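Local coordinates for thiamine-binding periplasmic protein (Escherichia coli, PDB 2QRY) that captures thiamine, thiamine phosphate and thiamine diphosphate in the periplasm with high affinity for import by the ThiBPQ ABC transporter, at residues 140-148 with 235-243. Residues are numbered along the deposited sequence; the frame is centred on the assembly and turned at random.
Sequences PPQSLKELV and AAANFSEGH
Glu241 sets its carboxylate against the N-terminus of helix 144-149, whose N-cap is Ser143. Its two oxygens take the first two helical amides: OE1 accepts from Leu144 N at 2.8 Å and OE2 from Lys145 N at 2.9 Å, each on its syn side and somewhat out of the carboxylate plane. The bend at chi2 (99°) turns the carboxylate onto those N-H groups, where the helix end probably stabilises its negative charge. Ser143 takes the next amide itself, its OG accepting from Glu146 N, while Glu146 OE1 accepts from Gln142 N, the amide just before the N-cap residue.

Beside this polar cluster the Phe239 ring lies flat against the backbone entering the helix. Ser143 C sits 3.4 Å above the ring plane, over its centre, and Ala237 O lies over the opposite face, offset toward the rim. At the ring edge are Pro141 O, 3.3 Å from Phe239 CE1, and Leu147 CD1; Phe130 of strand 121-133 also packs on the side chain. The type I turn Phe239-Gly242 brings Glu241 round to the helix.

This joins the helix to the loop linking strands 234-236 and 243-252, with the Asn238 side chain about 6 Å from that of Thr219, which binds thiamine. The two backbones meet where Ser240 N donates to Gln142 O (3.1 Å), an oxygen that Phe239 CA also approaches through its C-H.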
loop_
_atom_site.group_PDB
_atom_site.type_symbol
_atom_site.label_atom_id
_atom_site.label_comp_id
_atom_site.label_asym_id
_atom_site.label_seq_id
_atom_site.Cartn_x
_atom_site.Cartn_y
_atom_site.Cartn_z
ATOM N N PRO A 140 -19.410 13.227 7.535
ATOM C CA PRO A 140 -18.105 12.616 7.783
ATOM C C PRO A 140 -17.076 13.621 8.283
ATOM O O PRO A 140 -17.190 14.819 8.035
ATOM C CB PRO A 140 -17.737 12.044 6.418
ATOM C CG PRO A 140 -18.344 13.041 5.481
ATOM C CD PRO A 140 -19.709 13.253 6.091
ATOM N N PRO A 141 -16.055 13.141 9.005
ATOM C CA PRO A 141 -15.012 14.023 9.527
ATOM C C PRO A 141 -14.280 14.709 8.371
ATOM O O PRO A 141 -14.234 14.178 7.257
ATOM C CB PRO A 141 -14.118 13.062 10.302
ATOM C CG PRO A 141 -14.263 11.786 9.538
ATOM C CD PRO A 141 -15.747 11.734 9.306
ATOM N N GLN A 142 -13.719 15.885 8.636
ATOM C CA GLN A 142 -13.009 16.636 7.606
ATOM C C GLN A 142 -11.524 16.809 7.926
ATOM O O GLN A 142 -10.811 17.580 7.282
ATOM C CB GLN A 142 -13.690 17.991 7.400
ATOM C CG GLN A 142 -15.127 17.851 6.904
ATOM C CD GLN A 142 -15.867 19.174 6.832
ATOM O OE1 GLN A 142 -16.005 19.871 7.836
ATOM N NE2 GLN A 142 -16.353 19.521 5.644
ATOM N N SER A 143 -11.063 16.069 8.925
ATOM C CA SER A 143 -9.665 16.099 9.320
ATOM C C SER A 143 -9.416 14.889 10.213
ATOM O O SER A 143 -10.341 14.385 10.859
ATOM C CB SER A 143 -9.345 17.395 10.066
ATOM O OG SER A 143 -10.042 17.473 11.294
ATOM N N LEU A 144 -8.176 14.411 10.242
ATOM C CA LEU A 144 -7.837 13.258 11.064
ATOM C C LEU A 144 -8.102 13.636 12.512
ATOM O O LEU A 144 -8.538 12.809 13.320
ATOM C CB LEU A 144 -6.361 12.891 10.893
ATOM C CG LEU A 144 -5.964 11.412 11.043
ATOM C CD1 LEU A 144 -4.445 11.314 11.208
ATOM C CD2 LEU A 144 -6.654 10.797 12.233
ATOM N N LYS A 145 -7.848 14.903 12.826
ATOM C CA LYS A 145 -8.040 15.416 14.179
ATOM C C LYS A 145 -9.490 15.287 14.635
ATOM O O LYS A 145 -9.756 14.872 15.764
ATOM C CB LYS A 145 -7.590 16.876 14.248
ATOM C CG LYS A 145 -7.849 17.565 15.582
ATOM C CD LYS A 145 -7.069 18.877 15.658
ATOM C CE LYS A 145 -7.300 19.614 16.968
ATOM N NZ LYS A 145 -8.638 20.264 17.000
ATOM N N GLU A 146 -10.426 15.639 13.758
ATOM C CA GLU A 146 -11.835 15.543 14.101
ATOM C C GLU A 146 -12.242 14.081 14.294
ATOM O O GLU A 146 -12.911 13.743 15.268
ATOM C CB GLU A 146 -12.695 16.183 13.017
ATOM C CG GLU A 146 -14.176 15.927 13.205
ATOM C CD GLU A 146 -15.040 16.709 12.242
ATOM O OE1 GLU A 146 -14.646 16.867 11.066
ATOM O OE2 GLU A 146 -16.127 17.150 12.662
ATOM N N LEU A 147 -11.831 13.222 13.365
ATOM C CA LEU A 147 -12.141 11.800 13.451
ATOM C C LEU A 147 -11.728 11.234 14.808
ATOM O O LEU A 147 -12.446 10.424 15.393
ATOM C CB LEU A 147 -11.426 11.038 12.330
ATOM C CG LEU A 147 -11.477 9.506 12.327
ATOM C CD1 LEU A 147 -10.969 8.969 10.997
ATOM C CD2 LEU A 147 -10.615 8.960 13.448
ATOM N N VAL A 148 -10.573 11.668 15.300
ATOM C CA VAL A 148 -10.052 11.201 16.579
ATOM C C VAL A 148 -10.713 11.841 17.800
ATOM O O VAL A 148 -10.997 11.170 18.794
ATOM C CB VAL A 148 -8.527 11.470 16.693
ATOM C CG1 VAL A 148 -8.047 11.163 18.109
ATOM C CG2 VAL A 148 -7.759 10.633 15.679
ATOM N N ALA A 235 -16.935 7.163 -0.782
ATOM C CA ALA A 235 -16.000 8.262 -0.916
ATOM C C ALA A 235 -14.878 8.204 0.103
ATOM O O ALA A 235 -15.003 7.589 1.159
ATOM C CB ALA A 235 -16.742 9.585 -0.788
ATOM N N ALA A 236 -13.771 8.852 -0.241
ATOM C CA ALA A 236 -12.606 8.933 0.624
ATOM C C ALA A 236 -12.624 10.350 1.178
ATOM O O ALA A 236 -12.618 11.316 0.412
ATOM C CB ALA A 236 -11.332 8.695 -0.182
ATOM N N ALA A 237 -12.654 10.474 2.500
ATOM C CA ALA A 237 -12.693 11.788 3.136
ATOM C C ALA A 237 -11.373 12.528 2.968
ATOM O O ALA A 237 -10.307 12.006 3.290
ATOM C CB ALA A 237 -13.035 11.644 4.603
ATOM N N ASN A 238 -11.456 13.744 2.442
ATOM C CA ASN A 238 -10.282 14.578 2.211
ATOM C C ASN A 238 -10.012 15.391 3.479
ATOM O O ASN A 238 -10.772 16.301 3.809
ATOM C CB ASN A 238 -10.550 15.496 1.007
ATOM C CG ASN A 238 -9.295 16.201 0.496
ATOM O OD1 ASN A 238 -8.189 15.647 0.512
ATOM N ND2 ASN A 238 -9.471 17.422 0.012
ATOM N N PHE A 239 -8.941 15.055 4.197
ATOM C CA PHE A 239 -8.617 15.767 5.433
ATOM C C PHE A 239 -7.708 16.981 5.239
ATOM O O PHE A 239 -6.791 16.970 4.422
ATOM C CB PHE A 239 -8.003 14.807 6.463
ATOM C CG PHE A 239 -8.959 13.751 6.961
ATOM C CD1 PHE A 239 -10.335 13.882 6.761
ATOM C CD2 PHE A 239 -8.484 12.636 7.647
ATOM C CE1 PHE A 239 -11.221 12.925 7.232
ATOM C CE2 PHE A 239 -9.371 11.665 8.128
ATOM C CZ PHE A 239 -10.743 11.812 7.918
ATOM N N SER A 240 -7.983 18.027 6.016
ATOM C CA SER A 240 -7.242 19.280 5.943
ATOM C C SER A 240 -5.768 19.200 6.343
ATOM O O SER A 240 -4.981 20.065 5.962
ATOM C CB SER A 240 -7.955 20.357 6.777
ATOM O OG SER A 240 -8.073 19.988 8.140
ATOM N N GLU A 241 -5.383 18.183 7.109
ATOM C CA GLU A 241 -3.979 18.061 7.484
ATOM C C GLU A 241 -3.176 17.577 6.278
ATOM O O GLU A 241 -1.956 17.734 6.224
ATOM C CB GLU A 241 -3.790 17.068 8.639
ATOM C CG GLU A 241 -4.492 17.452 9.931
ATOM C CD GLU A 241 -5.811 16.727 10.102
ATOM O OE1 GLU A 241 -6.294 16.137 9.109
ATOM O OE2 GLU A 241 -6.362 16.751 11.223
ATOM N N GLY A 242 -3.872 17.010 5.297
ATOM C CA GLY A 242 -3.191 16.479 4.132
ATOM C C GLY A 242 -3.114 14.969 4.300
ATOM O O GLY A 242 -3.485 14.450 5.354
ATOM N N HIS A 243 -2.626 14.265 3.283
ATOM C CA HIS A 243 -2.541 12.808 3.331
ATOM C C HIS A 243 -1.139 12.234 3.129
ATOM O O HIS A 243 -0.295 12.829 2.448
ATOM C CB HIS A 243 -3.505 12.222 2.304
ATOM C CG HIS A 243 -4.937 12.558 2.580
ATOM N ND1 HIS A 243 -5.889 11.599 2.857
ATOM C CD2 HIS A 243 -5.566 13.753 2.688
ATOM C CE1 HIS A 243 -7.039 12.189 3.129
ATOM N NE2 HIS A 243 -6.871 13.495 3.035
#